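Local coordinates for protein arginine decarboxylase (Campylobacter jejuni subsp. jejuni, PDB 3NZP) that probably catalyses the pyridoxal-phosphate-dependent decarboxylation of arginine to agmatine, an early step in polyamine and spermidine biosynthesis, at residues S236-L248 / S287-V299. Residues are numbered along the deposited sequence; the frame is centred on the assembly and turned at random.
With PLP (pyridoxal-5'-phosphate), chain E.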
ATOM      1  N   SER B 236      -6.694   8.911 -12.360  1.00 32.94           N
ATOM      2  CA  SER B 236      -5.362   8.689 -12.893  1.00 26.56           C
ATOM      3  C   SER B 236      -5.311   7.584 -13.931  1.00 27.99           C
ATOM      4  O   SER B 236      -6.201   6.746 -14.010  1.00 28.78           O
ATOM      5  CB  SER B 236      -4.400   8.369 -11.747  1.00 27.90           C
ATOM      6  OG  SER B 236      -3.100   8.074 -12.228  1.00 32.14           O
ATOM      7  N   GLN B 237      -4.262   7.600 -14.743  1.00 36.34           N
ATOM      8  CA  GLN B 237      -4.061   6.579 -15.772  1.00 40.17           C
ATOM      9  C   GLN B 237      -5.324   6.186 -16.534  1.00 37.05           C
ATOM     10  O   GLN B 237      -5.799   5.061 -16.410  1.00 37.67           O
ATOM     11  CB  GLN B 237      -3.439   5.330 -15.144  1.00 32.87           C
ATOM     12  CG  GLN B 237      -3.008   4.257 -16.133  1.00 38.83           C
ATOM     13  CD  GLN B 237      -1.729   4.603 -16.883  1.00 36.01           C
ATOM     14  OE1 GLN B 237      -1.197   3.782 -17.629  1.00 42.26           O
ATOM     15  NE2 GLN B 237      -1.232   5.816 -16.690  1.00 32.58           N
ATOM     16  N   ILE B 238      -5.849   7.118 -17.328  1.00 34.72           N
ATOM     17  CA  ILE B 238      -7.037   6.880 -18.140  1.00 31.93           C
ATOM     18  C   ILE B 238      -6.576   6.224 -19.439  1.00 33.49           C
ATOM     19  O   ILE B 238      -6.040   6.893 -20.318  1.00 32.11           O
ATOM     20  CB  ILE B 238      -7.733   8.201 -18.501  1.00 38.77           C
ATOM     21  CG1 ILE B 238      -8.071   9.000 -17.232  1.00 44.13           C
ATOM     22  CG2 ILE B 238      -8.968   7.915 -19.340  1.00 37.35           C
ATOM     23  CD1 ILE B 238      -9.137   8.386 -16.351  1.00 31.96           C
ATOM     24  N   THR B 239      -6.785   4.921 -19.562  1.00 36.88           N
ATOM     25  CA  THR B 239      -6.363   4.186 -20.753  1.00 41.73           C
ATOM     26  C   THR B 239      -7.124   4.508 -22.046  1.00 43.63           C
ATOM     27  O   THR B 239      -6.571   4.400 -23.142  1.00 40.30           O
ATOM     28  CB  THR B 239      -6.478   2.682 -20.510  1.00 41.99           C
ATOM     29  OG1 THR B 239      -7.821   2.374 -20.105  1.00 44.88           O
ATOM     30  CG2 THR B 239      -5.513   2.243 -19.432  1.00 41.34           C
ATOM     31  N   GLU B 240      -8.391   4.891 -21.918  1.00 46.18           N
ATOM     32  CA  GLU B 240      -9.226   5.210 -23.080  1.00 50.23           C
ATOM     33  C   GLU B 240      -9.317   6.712 -23.314  1.00 49.30           C
ATOM     34  O   GLU B 240      -9.424   7.485 -22.364  1.00 54.66           O
ATOM     35  CB  GLU B 240     -10.641   4.661 -22.870  1.00 67.15           C
ATOM     36  CG  GLU B 240     -10.701   3.181 -22.552  1.00 74.28           C
ATOM     37  CD  GLU B 240     -10.154   2.343 -23.689  1.00 84.68           C
ATOM     38  OE1 GLU B 240      -9.280   1.484 -23.427  1.00 89.09           O
ATOM     39  OE2 GLU B 240     -10.594   2.547 -24.846  1.00 84.61           O
ATOM     40  N   ILE B 241      -9.302   7.125 -24.578  1.00 47.31           N
ATOM     41  CA  ILE B 241      -9.375   8.548 -24.917  1.00 43.63           C
ATOM     42  C   ILE B 241     -10.808   9.070 -24.972  1.00 42.23           C
ATOM     43  O   ILE B 241     -11.053  10.268 -24.848  1.00 44.05           O
ATOM     44  CB  ILE B 241      -8.716   8.832 -26.279  1.00 37.17           C
ATOM     45  CG1 ILE B 241      -8.706  10.335 -26.562  1.00 37.56           C
ATOM     46  CG2 ILE B 241      -9.474   8.110 -27.371  1.00 42.40           C
ATOM     47  CD1 ILE B 241      -7.828  11.137 -25.627  1.00 28.86           C
ATOM     48  N   HIS B 242     -11.759   8.168 -25.149  1.00 45.08           N
ATOM     49  CA  HIS B 242     -13.158   8.562 -25.235  1.00 44.30           C
ATOM     50  C   HIS B 242     -13.673   9.262 -23.986  1.00 38.11           C
ATOM     51  O   HIS B 242     -14.251  10.348 -24.055  1.00 33.99           O
ATOM     52  CB  HIS B 242     -14.011   7.332 -25.513  1.00 49.12           C
ATOM     53  CG  HIS B 242     -15.475   7.619 -25.579  1.00 51.90           C
ATOM     54  ND1 HIS B 242     -16.053   8.326 -26.613  1.00 56.64           N
ATOM     55  CD2 HIS B 242     -16.481   7.302 -24.730  1.00 51.45           C
ATOM     56  CE1 HIS B 242     -17.352   8.428 -26.398  1.00 56.00           C
ATOM     57  NE2 HIS B 242     -17.638   7.816 -25.262  1.00 54.76           N
ATOM     58  N   PRO B 243     -13.489   8.634 -22.821  1.00 39.98           N
ATOM     59  CA  PRO B 243     -13.970   9.276 -21.600  1.00 40.83           C
ATOM     60  C   PRO B 243     -13.465  10.721 -21.452  1.00 37.95           C
ATOM     61  O   PRO B 243     -14.179  11.589 -20.957  1.00 37.72           O
ATOM     62  CB  PRO B 243     -13.470   8.333 -20.501  1.00 37.17           C
ATOM     63  CG  PRO B 243     -12.282   7.656 -21.121  1.00 25.26           C
ATOM     64  CD  PRO B 243     -12.751   7.396 -22.511  1.00 32.75           C
ATOM     65  N   LEU B 244     -12.243  10.984 -21.896  1.00 34.58           N
ATOM     66  CA  LEU B 244     -11.695  12.329 -21.799  1.00 38.74           C
ATOM     67  C   LEU B 244     -12.472  13.278 -22.706  1.00 41.43           C
ATOM     68  O   LEU B 244     -12.782  14.390 -22.310  1.00 41.84           O
ATOM     69  CB  LEU B 244     -10.222  12.324 -22.197  1.00 41.93           C
ATOM     70  CG  LEU B 244      -9.412  11.267 -21.439  1.00 58.68           C
ATOM     71  CD1 LEU B 244      -8.071  11.042 -22.111  1.00 61.95           C
ATOM     72  CD2 LEU B 244      -9.230  11.698 -19.985  1.00 65.46           C
ATOM     73  N   LYS B 245     -12.783  12.832 -23.923  1.00 43.24           N
ATOM     74  CA  LYS B 245     -13.521  13.648 -24.882  1.00 39.70           C
ATOM     75  C   LYS B 245     -14.956  13.875 -24.440  1.00 40.12           C
ATOM     76  O   LYS B 245     -15.533  14.938 -24.668  1.00 35.95           O
ATOM     77  CB  LYS B 245     -13.488  13.011 -26.277  1.00 35.58           C
ATOM     78  CG  LYS B 245     -12.256  13.434 -27.067  1.00 48.17           C
ATOM     79  CD  LYS B 245     -12.182  12.919 -28.505  1.00 50.38           C
ATOM     80  CE  LYS B 245     -11.887  11.425 -28.576  1.00 62.47           C
ATOM     81  NZ  LYS B 245     -11.435  11.003 -29.950  1.00 62.86           N
ATOM     82  N   LYS B 246     -15.537  12.872 -23.805  1.00 41.49           N
ATOM     83  CA  LYS B 246     -16.900  13.014 -23.333  1.00 44.23           C
ATOM     84  C   LYS B 246     -16.924  14.056 -22.219  1.00 44.49           C
ATOM     85  O   LYS B 246     -17.837  14.877 -22.138  1.00 35.17           O
ATOM     86  CB  LYS B 246     -17.413  11.677 -22.810  1.00 50.25           C
ATOM     87  CG  LYS B 246     -18.087  10.820 -23.865  1.00 65.55           C
ATOM     88  CD  LYS B 246     -19.577  11.170 -24.014  1.00 71.14           C
ATOM     89  CE  LYS B 246     -20.350  11.125 -22.661  1.00 79.43           C
ATOM     90  NZ  LYS B 246     -20.285   9.837 -21.870  1.00 73.59           N
ATOM     91  N   ALA B 247     -15.896  14.009 -21.375  1.00 44.50           N
ATOM     92  CA  ALA B 247     -15.754  14.917 -20.245  1.00 39.35           C
ATOM     93  C   ALA B 247     -15.494  16.342 -20.695  1.00 37.17           C
ATOM     94  O   ALA B 247     -16.189  17.270 -20.306  1.00 39.45           O
ATOM     95  CB  ALA B 247     -14.613  14.455 -19.355  1.00 29.73           C
ATOM     96  N   LEU B 248     -14.467  16.503 -21.512  1.00 38.74           N
ATOM     97  CA  LEU B 248     -14.093  17.804 -21.995  1.00 39.83           C
ATOM     98  C   LEU B 248     -15.285  18.510 -22.626  1.00 44.99           C
ATOM     99  O   LEU B 248     -15.523  19.691 -22.370  1.00 48.73           O
ATOM    100  CB  LEU B 248     -12.952  17.663 -22.989  1.00 37.43           C
ATOM    101  CG  LEU B 248     -12.350  18.970 -23.496  1.00 49.35           C
ATOM    102  CD1 LEU B 248     -11.948  19.872 -22.325  1.00 35.22           C
ATOM    103  CD2 LEU B 248     -11.153  18.642 -24.379  1.00 47.09           C
ATOM    104  N   SER B 287      -0.693   0.157 -22.978  1.00 41.59           N
ATOM    105  CA  SER B 287      -1.384   0.558 -21.754  1.00 44.65           C
ATOM    106  C   SER B 287      -2.514   1.522 -22.082  1.00 42.78           C
ATOM    107  O   SER B 287      -3.617   1.421 -21.544  1.00 40.19           O
ATOM    108  CB  SER B 287      -0.426   1.238 -20.770  1.00 41.60           C
ATOM    109  OG  SER B 287       0.432   0.309 -20.143  1.00 40.79           O
ATOM    110  N   ARG B 288      -2.225   2.482 -22.950  1.00 43.28           N
ATOM    111  CA  ARG B 288      -3.231   3.448 -23.352  1.00 44.80           C
ATOM    112  C   ARG B 288      -3.436   3.309 -24.840  1.00 44.44           C
ATOM    113  O   ARG B 288      -2.498   3.001 -25.562  1.00 49.52           O
ATOM    114  CB  ARG B 288      -2.791   4.877 -23.031  1.00 41.60           C
ATOM    115  CG  ARG B 288      -1.445   5.284 -23.579  1.00 30.53           C
ATOM    116  CD  ARG B 288      -1.301   6.793 -23.426  1.00 38.07           C
ATOM    117  NE  ARG B 288       0.082   7.285 -23.403  1.00 33.18           N
ATOM    118  CZ  ARG B 288       0.970   7.114 -24.377  1.00 40.59           C
ATOM    119  NH1 ARG B 288       0.641   6.448 -25.477  1.00 46.74           N
ATOM    120  NH2 ARG B 288       2.183   7.635 -24.259  1.00 41.95           N
ATOM    121  N   ASN B 289      -4.662   3.539 -25.297  1.00 41.35           N
ATOM    122  CA  ASN B 289      -4.973   3.423 -26.715  1.00 43.82           C
ATOM    123  C   ASN B 289      -4.849   4.734 -27.444  1.00 43.99           C
ATOM    124  O   ASN B 289      -5.376   4.902 -28.530  1.00 51.57           O
ATOM    125  CB  ASN B 289      -6.391   2.914 -26.919  1.00 52.83           C
ATOM    126  CG  ASN B 289      -7.450   3.953 -26.536  1.00 68.99           C
ATOM    127  OD1 ASN B 289      -7.510   5.053 -27.099  1.00 69.91           O
ATOM    128  ND2 ASN B 289      -8.289   3.601 -25.571  1.00 74.07           N
ATOM    129  N   TYR B 290      -4.153   5.681 -26.881  1.00 40.62           N
ATOM    130  CA  TYR B 290      -4.085   6.992 -27.606  1.00 39.98           C
ATOM    131  C   TYR B 290      -2.695   7.658 -27.499  1.00 43.13           C
ATOM    132  O   TYR B 290      -1.893   7.257 -26.631  1.00 46.87           O
ATOM    133  CB  TYR B 290      -5.146   7.978 -27.109  1.00 35.99           C
ATOM    134  CG  TYR B 290      -4.996   8.307 -25.645  1.00 35.95           C
ATOM    135  CD1 TYR B 290      -4.249   9.388 -25.220  1.00 31.25           C
ATOM    136  CD2 TYR B 290      -5.601   7.543 -24.686  1.00 33.32           C
ATOM    137  CE1 TYR B 290      -4.117   9.712 -23.825  1.00 32.89           C
ATOM    138  CE2 TYR B 290      -5.502   7.818 -23.308  1.00 29.84           C
ATOM    139  CZ  TYR B 290      -4.758   8.896 -22.874  1.00 37.20           C
ATOM    140  OH  TYR B 290      -4.667   9.153 -21.545  1.00 26.23           O
ATOM    141  N   THR B 291      -2.356   8.679 -28.283  1.00 44.72           N
ATOM    142  CA  THR B 291      -1.015   9.320 -28.154  1.00 42.37           C
ATOM    143  C   THR B 291      -1.110  10.683 -27.458  1.00 37.63           C
ATOM    144  O   THR B 291      -2.196  11.238 -27.318  1.00 30.99           O
ATOM    145  CB  THR B 291      -0.366   9.538 -29.534  1.00 41.71           C
ATOM    146  OG1 THR B 291      -1.008  10.629 -30.201  1.00 47.68           O
ATOM    147  CG2 THR B 291      -0.494   8.289 -30.382  1.00 42.01           C
ATOM    148  N   LEU B 292       0.023  11.226 -27.030  1.00 32.81           N
ATOM    149  CA  LEU B 292      -0.001  12.522 -26.361  1.00 32.60           C
ATOM    150  C   LEU B 292      -0.582  13.563 -27.316  1.00 32.91           C
ATOM    151  O   LEU B 292      -1.457  14.348 -26.940  1.00 32.86           O
ATOM    152  CB  LEU B 292       1.410  12.949 -25.943  1.00 28.55           C
ATOM    153  CG  LEU B 292       1.517  13.924 -24.763  1.00 33.03           C
ATOM    154  CD1 LEU B 292       2.892  14.567 -24.781  1.00 27.84           C
ATOM    155  CD2 LEU B 292       0.451  14.997 -24.840  1.00 33.54           C
ATOM    156  N   ARG B 293      -0.098  13.550 -28.557  1.00 33.02           N
ATOM    157  CA  ARG B 293      -0.554  14.488 -29.580  1.00 36.53           C
ATOM    158  C   ARG B 293      -2.060  14.366 -29.791  1.00 33.77           C
ATOM    159  O   ARG B 293      -2.757  15.372 -29.941  1.00 31.32           O
ATOM    160  CB  ARG B 293       0.200  14.239 -30.900  1.00 33.87           C
ATOM    161  CG  ARG B 293      -0.084  15.259 -32.001  1.00 31.44           C
ATOM    162  CD  ARG B 293       0.149  16.677 -31.513  1.00 50.31           C
ATOM    163  NE  ARG B 293      -0.341  17.700 -32.437  1.00 51.92           N
ATOM    164  CZ  ARG B 293       0.353  18.213 -33.449  1.00 52.27           C
ATOM    165  NH1 ARG B 293      -0.206  19.136 -34.217  1.00 56.88           N
ATOM    166  NH2 ARG B 293       1.599  17.815 -33.692  1.00 44.81           N
ATOM    167  N   GLU B 294      -2.552  13.130 -29.789  1.00 31.30           N
ATOM    168  CA  GLU B 294      -3.976  12.874 -29.962  1.00 29.90           C
ATOM    169  C   GLU B 294      -4.741  13.528 -28.812  1.00 38.50           C
ATOM    170  O   GLU B 294      -5.759  14.200 -29.010  1.00 36.32           O
ATOM    171  CB  GLU B 294      -4.245  11.373 -29.987  1.00 25.05           C
ATOM    172  CG  GLU B 294      -5.702  11.043 -30.176  1.00 37.63           C
ATOM    173  CD  GLU B 294      -5.954   9.573 -30.474  1.00 44.22           C
ATOM    174  OE1 GLU B 294      -7.123   9.231 -30.752  1.00 49.01           O
ATOM    175  OE2 GLU B 294      -5.002   8.762 -30.433  1.00 40.74           O
ATOM    176  N   TYR B 295      -4.233  13.332 -27.602  1.00 41.81           N
ATOM    177  CA  TYR B 295      -4.844  13.912 -26.420  1.00 38.82           C
ATOM    178  C   TYR B 295      -4.865  15.432 -26.583  1.00 37.65           C
ATOM    179  O   TYR B 295      -5.899  16.074 -26.392  1.00 39.25           O
ATOM    180  CB  TYR B 295      -4.051  13.491 -25.185  1.00 43.07           C
ATOM    181  CG  TYR B 295      -4.496  14.128 -23.895  1.00 41.76           C
ATOM    182  CD1 TYR B 295      -3.839  15.243 -23.391  1.00 45.80           C
ATOM    183  CD2 TYR B 295      -5.569  13.621 -23.183  1.00 34.65           C
ATOM    184  CE1 TYR B 295      -4.243  15.835 -22.206  1.00 53.10           C
ATOM    185  CE2 TYR B 295      -5.986  14.204 -21.999  1.00 39.90           C
ATOM    186  CZ  TYR B 295      -5.320  15.314 -21.514  1.00 47.86           C
ATOM    187  OH  TYR B 295      -5.736  15.929 -20.347  1.00 49.84           O
ATOM    188  N   ALA B 296      -3.730  16.006 -26.960  1.00 34.00           N
ATOM    189  CA  ALA B 296      -3.660  17.449 -27.147  1.00 38.45           C
ATOM    190  C   ALA B 296      -4.581  17.917 -28.277  1.00 37.70           C
ATOM    191  O   ALA B 296      -5.399  18.818 -28.077  1.00 39.39           O
ATOM    192  CB  ALA B 296      -2.211  17.886 -27.412  1.00 35.19           C
ATOM    193  N   ASN B 297      -4.466  17.318 -29.461  1.00 30.88           N
ATOM    194  CA  ASN B 297      -5.321  17.730 -30.566  1.00 30.43           C
ATOM    195  C   ASN B 297      -6.788  17.667 -30.157  1.00 31.62           C
ATOM    196  O   ASN B 297      -7.549  18.604 -30.401  1.00 30.38           O
ATOM    197  CB  ASN B 297      -5.100  16.856 -31.803  1.00 29.65           C
ATOM    198  CG  ASN B 297      -3.745  17.066 -32.426  1.00 29.64           C
ATOM    199  OD1 ASN B 297      -3.204  18.169 -32.402  1.00 29.24           O
ATOM    200  ND2 ASN B 297      -3.192  16.011 -33.005  1.00 35.94           N
ATOM    201  N   ASP B 298      -7.179  16.569 -29.517  1.00 27.56           N
ATOM    202  CA  ASP B 298      -8.558  16.425 -29.078  1.00 26.80           C
ATOM    203  C   ASP B 298      -8.970  17.560 -28.146  1.00 31.38           C
ATOM    204  O   ASP B 298     -10.042  18.138 -28.309  1.00 29.84           O
ATOM    205  CB  ASP B 298      -8.763  15.074 -28.406  1.00 26.39           C
ATOM    206  CG  ASP B 298      -8.804  13.944 -29.403  1.00 40.67           C
ATOM    207  OD1 ASP B 298      -8.794  12.755 -28.997  1.00 48.17           O
ATOM    208  OD2 ASP B 298      -8.849  14.246 -30.609  1.00 50.52           O
ATOM    209  N   VAL B 299      -8.127  17.892 -27.174  1.00 31.49           N
ATOM    210  CA  VAL B 299      -8.467  18.964 -26.244  1.00 31.19           C
ATOM    211  C   VAL B 299      -8.665  20.278 -26.970  1.00 34.65           C
ATOM    212  O   VAL B 299      -9.702  20.928 -26.827  1.00 41.28           O
ATOM    213  CB  VAL B 299      -7.380  19.154 -25.149  1.00 35.77           C
ATOM    214  CG1 VAL B 299      -7.699  20.372 -24.280  1.00 21.82           C
ATOM    215  CG2 VAL B 299      -7.301  17.911 -24.283  1.00 31.59           C
TER
HETATM  216  N1  PLP E 701      -5.530  16.455 -10.444  1.00 67.11           N
HETATM  217  C2  PLP E 701      -6.167  16.246  -9.288  1.00 70.31           C
HETATM  218  C2A PLP E 701      -7.207  17.237  -8.836  1.00 59.62           C
HETATM  219  C3  PLP E 701      -5.846  15.112  -8.485  1.00 76.36           C
HETATM  220  O3  PLP E 701      -6.493  14.896  -7.293  1.00 79.52           O
HETATM  221  C4  PLP E 701      -4.836  14.178  -8.978  1.00 71.86           C
HETATM  222  C4A PLP E 701      -4.467  12.978  -8.200  1.00 51.54           C
HETATM  223  C5  PLP E 701      -4.192  14.478 -10.239  1.00 70.40           C
HETATM  224  C6  PLP E 701      -4.587  15.628 -10.936  1.00 71.54           C
HETATM  225  C5A PLP E 701      -3.109  13.565 -10.831  1.00 64.15           C
HETATM  226  O4P PLP E 701      -3.630  12.754 -11.900  1.00 52.96           O
HETATM  227  P   PLP E 701      -2.422  11.838 -12.478  1.00 35.39           P
HETATM  228  O1P PLP E 701      -2.865  11.222 -13.742  1.00 54.51           O
HETATM  229  O2P PLP E 701      -1.112  12.714 -12.762  1.00 37.56           O
HETATM  230  O3P PLP E 701      -2.069  10.679 -11.434  1.00 39.43           O
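Tyr-290 lies between an aliphatic chain of each segment. CD1 of Ile-241 rests over one face toward the rim, 4.1 Å from the ring centroid and 17° off its normal, a CH-pi contact; CD of Arg-288 covers the opposite face over its centre. With CG1 of Ile-241 anti to the backbone N (chi1 -176°) and a turn at chi2, CD1 lies over the ring and 4.2 Å from CD2 of Tyr-295. Tyrosine suits the site because its flat faces accept aliphatic groups while its hydroxyl is polar: OH donates in the carbonyl plane to Ile-238 O (2.9 Å) and is also hydrogen-bonded to Ala-276 N. One residue before Tyr-290, the backbone bonds instead: Asn-289 N gives a nearly straight bond to Thr-239 O (3.0 Å). Leu-244 meets Tyr-295 at about a right angle, its CD1 at the ring edge, 3.7 Å from CD2. Further along, the long chain of Lys-245 bends at chi3 and crosses Asp-298; NZ forms a salt bridge with Asp-298 OD1 at 3.3 Å, whose hydrogen bond is weak, both residues being partly exposed. CD2 of Leu-248 packs on Val-299, and both side chains touch Leu-271 of barrel strand 268-272. The axes of helix segments 242-248 and 292-299, within 10.6 Å and 18° from parallel, are neighbours in the outer layer of an eight-stranded alpha/beta (TIM) barrel, whose phosphate-binding site includes Ser-236 OG, bonded to O3P of pyridoxal phosphate.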